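Local coordinates for protein acyl-CoA thioester hydrolase ybgC (Escherichia coli K-12, PDB 3GRH) that is a putative outer-membrane thioesterase of the pectinesterase family (carbohydrate esterase family 8) that neither binds pectin nor shows pectinesterase activity, at residues K166-P169 with G170-A173; Y175-D178 with S179-K183; S341-D345 with A346-G350. All blocks are in the same frame, centred on the assembly; numbering follows the deposited sequence.

Contact 1: residues K166-P169 with G170-A173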
loop_
_atom_site.group_PDB
_atom_site.type_symbol
_atom_site.label_atom_id
_atom_site.label_comp_id
_atom_site.label_asym_id
_atom_site.label_seq_id
_atom_site.Cartn_x
_atom_site.Cartn_y
_atom_site.Cartn_z
ATOM N N LYS A 166 -5.756 -16.369 21.077
ATOM C CA LYS A 166 -6.326 -15.497 20.088
ATOM C C LYS A 166 -6.553 -16.218 18.762
ATOM O O LYS A 166 -7.587 -16.038 18.107
ATOM C CB LYS A 166 -5.365 -14.332 19.874
ATOM C CG LYS A 166 -5.899 -13.307 18.994
ATOM C CD LYS A 166 -5.002 -12.092 18.973
ATOM C CE LYS A 166 -5.569 -11.002 18.034
ATOM N NZ LYS A 166 -4.799 -9.685 18.227
ATOM N N TYR A 167 -5.561 -16.987 18.346
ATOM C CA TYR A 167 -5.615 -17.787 17.129
ATOM C C TYR A 167 -5.467 -19.228 17.546
ATOM O O TYR A 167 -4.542 -19.624 18.248
ATOM C CB TYR A 167 -4.493 -17.394 16.132
ATOM C CG TYR A 167 -4.555 -15.958 15.748
ATOM C CD1 TYR A 167 -5.507 -15.493 14.851
ATOM C CD2 TYR A 167 -3.648 -15.036 16.262
ATOM C CE1 TYR A 167 -5.609 -14.188 14.565
ATOM C CE2 TYR A 167 -3.701 -13.731 15.936
ATOM C CZ TYR A 167 -4.682 -13.278 15.068
ATOM O OH TYR A 167 -4.807 -11.952 14.764
ATOM N N MET A 168 -6.460 -20.015 17.139
ATOM C CA MET A 168 -6.525 -21.441 17.403
ATOM C C MET A 168 -7.191 -22.121 16.192
ATOM O O MET A 168 -7.931 -21.500 15.454
ATOM C CB MET A 168 -7.417 -21.755 18.604
ATOM C CG MET A 168 -7.152 -20.995 19.855
ATOM S SD MET A 168 -8.060 -21.721 21.205
ATOM C CE MET A 168 -7.015 -23.162 21.620
ATOM N N PRO A 169 -6.904 -23.388 15.951
ATOM C CA PRO A 169 -7.569 -24.093 14.904
ATOM C C PRO A 169 -9.069 -23.955 15.124
ATOM O O PRO A 169 -9.583 -24.026 16.240
ATOM C CB PRO A 169 -7.121 -25.530 15.106
ATOM C CG PRO A 169 -5.888 -25.436 15.815
ATOM C CD PRO A 169 -5.953 -24.245 16.666
ATOM N N GLY A 170 -9.788 -23.711 14.085
ATOM C CA GLY A 170 -11.229 -23.567 14.317
ATOM C C GLY A 170 -11.664 -22.172 14.630
ATOM O O GLY A 170 -12.888 -21.898 14.641
ATOM N N LYS A 171 -10.743 -21.235 14.875
ATOM C CA LYS A 171 -11.174 -19.855 14.846
ATOM C C LYS A 171 -10.880 -19.324 13.452
ATOM O O LYS A 171 -10.019 -19.853 12.753
ATOM C CB LYS A 171 -10.503 -18.982 15.934
ATOM C CG LYS A 171 -10.765 -19.351 17.392
ATOM C CD LYS A 171 -10.072 -18.324 18.303
ATOM C CE LYS A 171 -10.287 -18.555 19.765
ATOM N NZ LYS A 171 -10.054 -17.256 20.543
ATOM N N PRO A 172 -11.600 -18.263 13.017
ATOM C CA PRO A 172 -11.263 -17.634 11.789
ATOM C C PRO A 172 -9.799 -17.122 11.786
ATOM O O PRO A 172 -9.165 -16.754 12.811
ATOM C CB PRO A 172 -12.236 -16.419 11.703
ATOM C CG PRO A 172 -13.412 -16.911 12.503
ATOM C CD PRO A 172 -12.754 -17.665 13.652
ATOM N N ALA A 173 -9.247 -17.166 10.618
ATOM C CA ALA A 173 -7.944 -16.630 10.375
ATOM C C ALA A 173 -6.885 -17.594 10.810
ATOM O O ALA A 173 -5.692 -17.306 10.731
ATOM C CB ALA A 173 -7.686 -15.174 11.024
HETATM O O HOH W 1 -7.487 -18.659 14.404
#

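Contact 2: residues Y175-D178 with S179-K183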
loop_
_atom_site.group_PDB
_atom_site.type_symbol
_atom_site.label_atom_id
_atom_site.label_comp_id
_atom_site.label_asym_id
_atom_site.label_seq_id
_atom_site.Cartn_x
_atom_site.Cartn_y
_atom_site.Cartn_z
ATOM N N TYR A 175 -5.804 -20.168 9.194
ATOM C CA TYR A 175 -4.944 -20.512 8.080
ATOM C C TYR A 175 -3.855 -19.450 7.900
ATOM O O TYR A 175 -2.733 -19.755 7.453
ATOM C CB TYR A 175 -5.758 -20.747 6.825
ATOM C CG TYR A 175 -6.237 -19.519 6.127
ATOM C CD1 TYR A 175 -5.505 -18.965 5.095
ATOM C CD2 TYR A 175 -7.473 -18.979 6.420
ATOM C CE1 TYR A 175 -5.928 -17.807 4.481
ATOM C CE2 TYR A 175 -7.951 -17.832 5.760
ATOM C CZ TYR A 175 -7.185 -17.248 4.781
ATOM O OH TYR A 175 -7.655 -16.115 4.162
ATOM N N MET A 176 -4.210 -18.192 8.182
ATOM C CA MET A 176 -3.276 -17.036 8.086
ATOM C C MET A 176 -2.180 -17.143 9.154
ATOM O O MET A 176 -0.974 -17.145 8.856
ATOM C CB MET A 176 -4.048 -15.731 8.228
ATOM C CG MET A 176 -4.957 -15.504 7.049
ATOM S SD MET A 176 -6.133 -14.148 7.177
ATOM C CE MET A 176 -5.037 -12.758 6.947
ATOM N N TYR A 177 -2.593 -17.308 10.406
ATOM C CA TYR A 177 -1.680 -17.428 11.506
ATOM C C TYR A 177 -0.797 -18.618 11.313
ATOM O O TYR A 177 0.407 -18.511 11.517
ATOM C CB TYR A 177 -2.440 -17.543 12.788
ATOM C CG TYR A 177 -1.549 -17.734 13.967
ATOM C CD1 TYR A 177 -0.851 -16.631 14.486
ATOM C CD2 TYR A 177 -1.341 -18.973 14.513
ATOM C CE1 TYR A 177 0.008 -16.785 15.541
ATOM C CE2 TYR A 177 -0.516 -19.123 15.567
ATOM C CZ TYR A 177 0.147 -18.026 16.088
ATOM O OH TYR A 177 1.015 -18.292 17.178
ATOM N N ASP A 178 -1.379 -19.743 10.922
ATOM C CA ASP A 178 -0.620 -21.018 10.814
ATOM C C ASP A 178 0.443 -20.973 9.733
ATOM O O ASP A 178 1.504 -21.544 9.879
ATOM C CB ASP A 178 -1.580 -22.146 10.526
ATOM C CG ASP A 178 -1.010 -23.506 10.772
ATOM O OD1 ASP A 178 -0.165 -23.699 11.675
ATOM O OD2 ASP A 178 -1.474 -24.385 10.023
ATOM N N SER A 179 0.197 -20.249 8.662
ATOM C CA SER A 179 1.217 -20.090 7.611
ATOM C C SER A 179 2.488 -19.402 8.081
ATOM O O SER A 179 3.592 -19.605 7.523
ATOM C CB SER A 179 0.656 -19.345 6.377
ATOM O OG SER A 179 0.391 -17.964 6.620
ATOM N N CYS A 180 2.372 -18.621 9.129
ATOM C CA CYS A 180 3.520 -17.932 9.688
ATOM C C CYS A 180 4.128 -18.724 10.854
ATOM O O CYS A 180 5.339 -18.770 11.030
ATOM C CB CYS A 180 3.056 -16.615 10.213
ATOM S SG CYS A 180 2.338 -15.520 8.933
ATOM N N GLN A 181 3.276 -19.307 11.680
ATOM C CA GLN A 181 3.689 -19.774 12.990
ATOM C C GLN A 181 4.459 -21.061 12.840
ATOM O O GLN A 181 5.256 -21.402 13.689
ATOM C CB GLN A 181 2.491 -19.939 13.922
ATOM C CG GLN A 181 1.569 -21.110 13.673
ATOM C CD GLN A 181 1.827 -22.307 14.528
ATOM O OE1 GLN A 181 2.450 -22.221 15.591
ATOM N NE2 GLN A 181 1.361 -23.446 14.065
ATOM N N SER A 182 4.186 -21.768 11.751
ATOM C CA SER A 182 4.847 -23.016 11.404
ATOM C C SER A 182 6.312 -22.858 10.965
ATOM O O SER A 182 7.055 -23.824 10.902
ATOM C CB SER A 182 4.029 -23.654 10.257
ATOM O OG SER A 182 3.589 -22.652 9.357
ATOM N N LYS A 183 6.728 -21.639 10.635
ATOM C CA LYS A 183 8.067 -21.423 10.116
ATOM C C LYS A 183 9.096 -21.802 11.143
ATOM O O LYS A 183 8.934 -21.550 12.334
ATOM C CB LYS A 183 8.279 -19.967 9.696
ATOM C CG LYS A 183 7.415 -19.550 8.533
ATOM C CD LYS A 183 7.636 -18.041 8.265
ATOM C CE LYS A 183 6.766 -17.515 7.145
ATOM N NZ LYS A 183 6.918 -16.016 7.074
#

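Contact 3: residues S341-D345 with A346-G350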
loop_
_atom_site.group_PDB
_atom_site.type_symbol
_atom_site.label_atom_id
_atom_site.label_comp_id
_atom_site.label_asym_id
_atom_site.label_seq_id
_atom_site.Cartn_x
_atom_site.Cartn_y
_atom_site.Cartn_z
ATOM N N SER A 341 12.506 -0.452 -7.893
ATOM C CA SER A 341 11.767 -1.669 -8.155
ATOM C C SER A 341 12.118 -2.745 -7.140
ATOM O O SER A 341 13.268 -2.851 -6.716
ATOM C CB SER A 341 12.093 -2.154 -9.594
ATOM O OG SER A 341 11.428 -3.397 -9.919
ATOM N N LEU A 342 11.113 -3.514 -6.722
ATOM C CA LEU A 342 11.289 -4.599 -5.752
ATOM C C LEU A 342 11.404 -5.884 -6.560
ATOM O O LEU A 342 10.406 -6.520 -6.884
ATOM C CB LEU A 342 10.083 -4.640 -4.780
ATOM C CG LEU A 342 9.995 -5.690 -3.700
ATOM C CD1 LEU A 342 11.226 -5.644 -2.840
ATOM C CD2 LEU A 342 8.764 -5.444 -2.848
ATOM N N ASP A 343 12.658 -6.225 -6.914
ATOM C CA ASP A 343 12.932 -7.292 -7.873
ATOM C C ASP A 343 12.991 -8.650 -7.147
ATOM O O ASP A 343 14.028 -9.262 -6.966
ATOM C CB ASP A 343 14.214 -7.013 -8.612
ATOM C CG ASP A 343 14.080 -6.009 -9.714
ATOM O OD1 ASP A 343 12.974 -5.447 -9.955
ATOM O OD2 ASP A 343 15.152 -5.800 -10.345
ATOM N N VAL A 344 11.826 -9.113 -6.747
ATOM C CA VAL A 344 11.669 -10.300 -5.909
ATOM C C VAL A 344 11.925 -11.603 -6.652
ATOM O O VAL A 344 12.311 -12.654 -6.047
ATOM C CB VAL A 344 10.283 -10.334 -5.254
ATOM C CG1 VAL A 344 10.223 -9.377 -4.079
ATOM C CG2 VAL A 344 9.155 -10.058 -6.240
ATOM N N ASP A 345 11.758 -11.553 -7.969
ATOM C CA ASP A 345 11.930 -12.679 -8.829
ATOM C C ASP A 345 12.282 -12.204 -10.250
ATOM O O ASP A 345 12.194 -11.019 -10.546
ATOM C CB ASP A 345 10.658 -13.578 -8.752
ATOM C CG ASP A 345 9.388 -12.865 -9.200
ATOM O OD1 ASP A 345 9.523 -12.039 -10.113
ATOM O OD2 ASP A 345 8.268 -13.125 -8.659
ATOM N N ALA A 346 12.656 -13.126 -11.137
ATOM C CA ALA A 346 13.167 -12.695 -12.438
ATOM C C ALA A 346 12.103 -12.048 -13.318
ATOM O O ALA A 346 12.393 -11.162 -14.149
ATOM C CB ALA A 346 13.901 -13.850 -13.139
ATOM N N ASN A 347 10.846 -12.366 -13.060
ATOM C CA ASN A 347 9.835 -11.837 -13.937
ATOM C C ASN A 347 9.165 -10.636 -13.314
ATOM O O ASN A 347 7.989 -10.475 -13.497
ATOM C CB ASN A 347 8.784 -12.886 -14.282
ATOM C CG ASN A 347 7.925 -12.491 -15.498
ATOM O OD1 ASN A 347 8.429 -11.940 -16.498
ATOM N ND2 ASN A 347 6.615 -12.782 -15.421
ATOM N N THR A 348 9.899 -9.812 -12.593
ATOM C CA THR A 348 9.342 -8.595 -11.977
ATOM C C THR A 348 9.988 -7.368 -12.640
ATOM O O THR A 348 11.187 -7.385 -12.909
ATOM C CB THR A 348 9.656 -8.538 -10.458
ATOM O OG1 THR A 348 8.931 -9.616 -9.824
ATOM C CG2 THR A 348 9.279 -7.209 -9.853
ATOM N N ASN A 349 9.189 -6.327 -12.844
ATOM C CA ASN A 349 9.699 -5.024 -13.311
ATOM C C ASN A 349 8.728 -3.981 -12.787
ATOM O O ASN A 349 7.721 -3.687 -13.396
ATOM C CB ASN A 349 9.783 -4.995 -14.834
ATOM C CG ASN A 349 10.493 -3.803 -15.324
ATOM O OD1 ASN A 349 11.244 -3.172 -14.571
ATOM N ND2 ASN A 349 10.408 -3.569 -16.628
ATOM N N GLY A 350 8.931 -3.508 -11.553
ATOM C CA GLY A 350 7.891 -2.757 -10.926
ATOM C C GLY A 350 7.385 -1.546 -11.681
ATOM O O GLY A 350 8.156 -0.754 -12.213
#

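Contact 1: residues K166-P169 with G170-A173
Met168 and Lys171 face each other across a type II beta turn, with Pro169 and Gly170 at its corners, in the loop that leads from helix 154-161 to helix 174-181. The turn is closed by a backbone hydrogen bond from Lys171 N to Met168 O, 2.9 Å long and nearly straight at 166°. Gly170 sits at a positive phi of 89°, where a CB would be pressed against Pro169 O.

Water adds a second polar link. The water oxygen is 3.1 Å from Met168 O and 3.0 Å from Pro172 O, hydrogen-bonded to both, and it lies in the plane of the Tyr167 ring, at its edge.

Side-chain packing completes the contact. Tyr167 brings CE1 to within 4.2 Å of CB of Ala173, the residue at the N-cap position of helix 174-181, while its OH bonds outside the loop to Gln93 and Thr120 and its ring stacks on Tyr122. Lys171 starts with CG beside its own N (chi1 -62°) and then runs fully extended, back across the turn toward the incoming chain. The Lys171 side chain crosses that of Met168 obliquely, with Lys171 CE 4.0 Å from Met168 CG; its amine is bonded to Gly165 O, just before the loop segment, and on the way there Lys171 CD passes 3.4 Å from Lys166 O.

Contact 2: residues Y175-D178 with S179-K183
Asp178 and Gln181, with Tyr177, form a local contact between residues three and four apart on helix 174-181. Gln181 NE2 donates to Asp178 OD1 over 2.8 Å in an almost straight bond (173°), reaching the oxygen nearly end-on along its C-O bond. The acceptor lies in the amide plane, and carboxylate and amide are nearly coplanar. A bend in the glutamine chain at chi2 (98°) folds the amide back toward the aspartate. Closer to the backbone, Gln181 CB sits over one face of the Tyr177 ring, 3.9 Å from its centroid, in a CH-pi contact, and Gln181 CG comes to 3.4 Å from Tyr177 CE2.

Beneath these side chains, Tyr177 O takes two backbone donors, Gln181 N at 3.0 Å, in the carbonyl plane, and Cys180 N at 3.1 Å, well above it. Ser179 turns its hydroxyl back on the helix, OG giving a 2.7 Å bond to Met176 O.

The helix is tied down by the disulfide from Cys180 to Cys192. Tyr177 and Gln181 face helix 154-161, touching Arg158 and Trp157 respectively, whereas Met176 and Ser179 rest on Trp197 of strand 196-198.

Contact 3: residues S341-D345 with A346-G350
Asp345 folds its carboxylate in between its own backbone N and carbonyl carbon (chi1 61°), while Ser341 holds OG opposite its backbone N (chi1 178°); the first group thereby reaches Thr348, and the second reaches Gly350 on the returning chain. Thr348 OG1 donates to Asp345 OD1 over a short 2.5 Å, approaching from above the carboxylate plane, with the two side chains crossing at about a right angle. The same OD1 receives a weak bond from Asn347 N at 3.2 Å, in the pattern of an Asx turn. The other oxygen, OD2, forms a salt bridge with Arg285.

These bonds accompany a type I beta turn from Asp345 to Thr348, weakly closed by Thr348 N on Asp345 O. The turn reverses the local chain direction in the loop between strand 337-342 and strand 351-355 of the parallel beta-helix characteristic of the pectinesterase family. Just before it, Asp343 is the centre of an inverse gamma turn. Thr348 turns both branches toward the first arm: Thr348 CG2 lies 3.2 Å from Leu342 O, and Thr348 OG1 is 3.6 Å from Val344 CG2.

At the base of the loop Ser341 OG is used twice. It accepts from Gly350 N at 3.0 Å, the N-H pointing at it with an angle of 161°, and donates to Asp343 OD1 at 2.6 Å. With an alanine here, Gly350 N would probably lose its acceptor and Asp343 OD1 one of its donors, leaving the two arms of the loop without this bridge. Asp343 OD2 is held by Arg377, in a salt bridge, and by Ser375.

Contacts 1 and 2 follow one another along the chain and pack together, with centres 11 Å apart: Tyr167 CB lies 3.7 Å from Tyr177 CG, and the two rings meet with planes about 10° apart. The loop at 166-173 is thus folded against the helix that it leads into. Contact 3 lies on the beta-helix, at the end of strand 337-342, its centre about 34 Å from that of contact 1 and 25 Å from that of contact 2, with no touch to either. It alone borders the predicted active site: the side chain of Leu342 is about 5 Å from that of Asp280, the probable nucleophile, and the side chain of Ser341 is about 5 Å from that of Arg340, inferred to bind substrate.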